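Local coordinates for uncharacterized protein (PDB 5D66), which is of unknown function but is built as an ankyrin repeat domain, a fold that commonly mediates binding to other proteins, at residues 109-122 against 151-163. Numbering follows the deposited sequence.
Sequences AAERGHVETVRTLI and NYQQIVALLLKAG
Helices 115-122 and 151-162 run side by side in the same direction, their axes 9.8 Å apart and only 8° from parallel, while the turn at Gly-113 meets the first turn of the second segment. Val-115 fits as a knob among Asn-151, Gln-154, Ile-155 and Leu-158, and Leu-158 returns the fit among Val-115, Val-118, Arg-119 and Ile-122. Branched residues suit this spacing: the two methyls of Val-118 diverge, CG1 lying 4.0 Å from Leu-158 CD1 while CG2 rests on CG1 of Ile-155. In Ile-155, CG1 stands anti to the carbonyl carbon (chi1 -76°), which sends CD1 to within 3.5 Å of Gly-113 CA and leaves CG2 to meet the methyl of Ala-110. Farther along, Ile-122 lays CD1 against Leu-158 and Leu-159, and its CG2 presses on Ala-162 CB at 3.5 Å, tighter than usual even for short alanine. Gly-113 ends helix 106-111 in a Schellman motif at positive phi, and its bare CA lets the Tyr-152 ring lie close. The tyrosine hydroxyl donates to Glu-111 O at 2.8 Å, a carbonyl lying near the ring plane at its edge. Beside it, one conformer of Asn-151 gives a nearly straight bond (171°) from ND2 to Gly-113 O, 2.9 Å away; the acceptor lies in the amide plane and the donor in the carbonyl plane. Two carbonyls at the turn closing helix 106-111 thus gain side-chain donors. On the solvent-exposed side, one conformer of Arg-119 grips the Glu-116 carboxylate side-on through NE and NH2, and one guanidinium face lies over Leu-158 CD1. Ala-138 of helix 138-144 touches both Ala-110 and Leu-159, extending the apolar layer inward. Such parallel packing of successive outer helices, backed by shorter inner ones, is the inter-repeat stacking of the ankyrin solenoid.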
# COMPACT_ATOMS: atom_id res chain seq x y z
N ALA A 109 -0.29 4.09 -2.96
CA ALA A 109 -1.71 4.12 -3.27
C ALA A 109 -2.08 5.51 -3.78
O ALA A 109 -2.81 5.66 -4.78
CB ALA A 109 -2.50 3.75 -2.06
N ALA A 110 -1.55 6.55 -3.13
CA ALA A 110 -1.81 7.91 -3.58
C ALA A 110 -1.15 8.18 -4.93
O ALA A 110 -1.74 8.75 -5.82
CB ALA A 110 -1.33 8.88 -2.50
N GLU A 111 0.12 7.79 -5.07
CA GLU A 111 0.86 7.90 -6.30
C GLU A 111 0.09 7.37 -7.50
O GLU A 111 0.06 7.97 -8.58
CB GLU A 111 2.17 7.12 -6.16
CG GLU A 111 3.05 7.06 -7.36
CD GLU A 111 4.24 6.08 -7.17
OE1 GLU A 111 4.26 5.27 -6.23
OE2 GLU A 111 5.08 6.04 -8.10
N ARG A 112 -0.50 6.20 -7.32
CA ARG A 112 -1.13 5.47 -8.39
C ARG A 112 -2.60 5.83 -8.59
O ARG A 112 -3.25 5.34 -9.49
CB ARG A 112 -0.93 3.99 -8.21
CG ARG A 112 0.58 3.63 -8.23
CD ARG A 112 0.85 2.30 -7.94
NE ARG A 112 2.22 2.06 -7.57
CZ ARG A 112 2.69 0.84 -7.31
NH1 ARG A 112 1.97 -0.24 -7.56
NH2 ARG A 112 3.98 0.70 -6.99
N GLY A 113 -3.12 6.73 -7.76
CA GLY A 113 -4.48 7.19 -7.95
C GLY A 113 -5.52 6.23 -7.49
O GLY A 113 -6.66 6.29 -7.96
N HIS A 114 -5.21 5.36 -6.52
CA HIS A 114 -6.14 4.34 -6.04
C HIS A 114 -7.00 4.95 -4.91
O HIS A 114 -6.64 4.86 -3.74
CB HIS A 114 -5.38 3.10 -5.50
CG HIS A 114 -4.54 2.37 -6.49
ND1 HIS A 114 -4.94 2.09 -7.77
CD2 HIS A 114 -3.30 1.83 -6.35
CE1 HIS A 114 -4.01 1.35 -8.37
NE2 HIS A 114 -2.99 1.23 -7.54
N VAL A 115 -8.09 5.60 -5.30
CA VAL A 115 -8.83 6.43 -4.37
C VAL A 115 -9.37 5.62 -3.16
O VAL A 115 -9.21 6.04 -2.01
CB VAL A 115 -10.01 7.18 -5.07
CG1 VAL A 115 -10.81 8.03 -4.09
CG2 VAL A 115 -9.53 8.06 -6.19
N GLU A 116 -10.01 4.49 -3.43
CA GLU A 116 -10.64 3.74 -2.33
C GLU A 116 -9.56 3.13 -1.43
O GLU A 116 -9.77 3.01 -0.22
CB GLU A 116 -11.60 2.66 -2.82
CG GLU A 116 -12.79 3.23 -3.55
CD GLU A 116 -13.47 4.30 -2.79
OE1 GLU A 116 -13.73 4.14 -1.58
OE2 GLU A 116 -13.72 5.38 -3.34
N THR A 117 -8.41 2.78 -1.99
CA THR A 117 -7.29 2.28 -1.18
C THR A 117 -6.75 3.41 -0.27
O THR A 117 -6.52 3.19 0.92
CB THR A 117 -6.20 1.75 -2.06
OG1 THR A 117 -6.70 0.65 -2.84
CG2 THR A 117 -5.03 1.25 -1.27
N VAL A 118 -6.61 4.62 -0.80
CA VAL A 118 -6.25 5.77 -0.00
C VAL A 118 -7.26 5.99 1.15
O VAL A 118 -6.87 6.14 2.30
CB VAL A 118 -6.08 7.03 -0.88
CG1 VAL A 118 -6.04 8.31 -0.01
CG2 VAL A 118 -4.87 6.90 -1.75
N ARG A 119 -8.53 5.97 0.79
CA ARG A 119 -9.58 6.16 1.80
C ARG A 119 -9.42 5.12 2.94
O ARG A 119 -9.49 5.46 4.12
CB ARG A 119 -10.97 6.10 1.14
CG ARG A 119 -12.07 6.57 2.02
CD ARG A 119 -13.49 6.29 1.43
NE ARG A 119 -13.68 6.51 -0.02
CZ ARG A 119 -13.78 7.71 -0.61
NH1 ARG A 119 -13.83 8.82 0.09
NH2 ARG A 119 -13.90 7.78 -1.93
N THR A 120 -9.26 3.89 2.56
CA THR A 120 -9.14 2.76 3.46
C THR A 120 -7.94 2.91 4.37
O THR A 120 -8.03 2.65 5.60
CB THR A 120 -9.10 1.47 2.67
OG1 THR A 120 -10.37 1.29 1.97
CG2 THR A 120 -8.87 0.23 3.53
N LEU A 121 -6.79 3.24 3.82
CA LEU A 121 -5.57 3.40 4.59
C LEU A 121 -5.61 4.58 5.53
O LEU A 121 -5.10 4.50 6.63
CB LEU A 121 -4.37 3.41 3.66
CG LEU A 121 -4.09 2.05 2.97
CD1 LEU A 121 -3.04 2.27 1.88
CD2 LEU A 121 -3.60 1.01 3.89
N ILE A 122 -6.19 5.71 5.08
CA ILE A 122 -6.41 6.83 5.97
C ILE A 122 -7.25 6.39 7.17
O ILE A 122 -6.91 6.68 8.33
CB ILE A 122 -7.06 8.01 5.24
CG1 ILE A 122 -6.05 8.67 4.28
CG2 ILE A 122 -7.58 9.02 6.23
CD1 ILE A 122 -6.72 9.67 3.34
N ASN A 151 -9.21 11.57 -9.91
CA ASN A 151 -8.73 10.74 -8.83
C ASN A 151 -7.75 11.46 -7.93
O ASN A 151 -7.76 11.29 -6.71
CB ASN A 151 -7.92 9.50 -9.33
CG ASN A 151 -8.72 8.56 -10.16
OD1 ASN A 151 -9.54 9.00 -10.91
ND2 ASN A 151 -8.48 7.26 -10.04
N TYR A 152 -6.84 12.21 -8.54
CA TYR A 152 -5.84 12.90 -7.77
C TYR A 152 -6.38 14.07 -6.97
O TYR A 152 -5.94 14.32 -5.85
CB TYR A 152 -4.62 13.30 -8.65
CG TYR A 152 -3.89 12.05 -9.14
CD1 TYR A 152 -3.08 11.38 -8.30
CD2 TYR A 152 -4.12 11.52 -10.41
CE1 TYR A 152 -2.46 10.24 -8.70
CE2 TYR A 152 -3.51 10.34 -10.83
CZ TYR A 152 -2.64 9.72 -9.94
OH TYR A 152 -1.97 8.57 -10.36
N GLN A 153 -7.33 14.81 -7.56
CA GLN A 153 -8.04 15.81 -6.75
C GLN A 153 -8.74 15.16 -5.55
O GLN A 153 -8.68 15.70 -4.43
CB GLN A 153 -9.08 16.54 -7.58
CG GLN A 153 -8.50 17.45 -8.63
CD GLN A 153 -9.56 18.02 -9.55
OE1 GLN A 153 -10.69 18.21 -9.17
NE2 GLN A 153 -9.18 18.23 -10.79
N GLN A 154 -9.37 14.00 -5.77
CA GLN A 154 -10.12 13.32 -4.71
C GLN A 154 -9.13 12.87 -3.61
O GLN A 154 -9.41 13.04 -2.42
CB GLN A 154 -10.89 12.14 -5.28
CG GLN A 154 -12.00 12.62 -6.17
CD GLN A 154 -12.55 11.56 -7.11
OE1 GLN A 154 -12.19 10.38 -7.01
NE2 GLN A 154 -13.46 11.96 -7.98
N ILE A 155 -7.97 12.37 -4.01
CA ILE A 155 -6.95 11.90 -3.05
C ILE A 155 -6.37 13.07 -2.29
O ILE A 155 -6.17 12.99 -1.07
CB ILE A 155 -5.89 11.09 -3.79
CG1 ILE A 155 -6.46 9.70 -4.12
CG2 ILE A 155 -4.59 10.99 -3.02
CD1 ILE A 155 -5.77 8.96 -5.18
N VAL A 156 -6.03 14.18 -2.98
CA VAL A 156 -5.62 15.40 -2.27
C VAL A 156 -6.65 15.81 -1.21
O VAL A 156 -6.31 16.12 -0.07
CB VAL A 156 -5.26 16.50 -3.23
CG1 VAL A 156 -5.10 17.85 -2.53
CG2 VAL A 156 -3.99 16.15 -4.02
N ALA A 157 -7.92 15.87 -1.64
CA ALA A 157 -8.96 16.26 -0.72
C ALA A 157 -9.03 15.35 0.49
O ALA A 157 -9.23 15.80 1.61
CB ALA A 157 -10.27 16.41 -1.43
N LEU A 158 -8.94 14.04 0.25
CA LEU A 158 -8.99 13.06 1.36
C LEU A 158 -7.86 13.27 2.31
O LEU A 158 -8.04 13.27 3.54
CB LEU A 158 -8.91 11.61 0.83
CG LEU A 158 -10.14 11.07 0.11
CD1 LEU A 158 -9.83 9.66 -0.42
CD2 LEU A 158 -11.32 11.01 0.99
N LEU A 159 -6.67 13.42 1.79
CA LEU A 159 -5.45 13.60 2.65
C LEU A 159 -5.57 14.84 3.51
O LEU A 159 -5.27 14.86 4.68
CB LEU A 159 -4.18 13.64 1.82
CG LEU A 159 -3.82 12.26 1.19
CD1 LEU A 159 -2.79 12.50 0.07
CD2 LEU A 159 -3.23 11.30 2.20
N LEU A 160 -5.98 15.94 2.86
CA LEU A 160 -6.07 17.22 3.57
C LEU A 160 -7.17 17.17 4.62
O LEU A 160 -6.97 17.61 5.77
CB LEU A 160 -6.28 18.36 2.60
CG LEU A 160 -5.10 18.65 1.67
CD1 LEU A 160 -5.55 19.70 0.63
CD2 LEU A 160 -3.90 19.11 2.42
N LYS A 161 -8.34 16.62 4.31
CA LYS A 161 -9.42 16.58 5.30
C LYS A 161 -9.01 15.69 6.47
O LYS A 161 -9.37 15.97 7.64
CB LYS A 161 -10.70 16.04 4.67
CG LYS A 161 -11.89 15.85 5.61
CD LYS A 161 -12.27 17.16 6.30
CE LYS A 161 -13.54 17.09 6.99
NZ LYS A 161 -13.46 16.18 8.17
N ALA A 162 -8.23 14.64 6.23
CA ALA A 162 -7.76 13.75 7.27
C ALA A 162 -6.73 14.39 8.16
O ALA A 162 -6.45 13.82 9.20
CB ALA A 162 -7.25 12.47 6.67
N GLY A 163 -6.13 15.50 7.74
CA GLY A 163 -5.16 16.17 8.56
C GLY A 163 -3.72 16.16 8.08
O GLY A 163 -2.86 16.44 8.88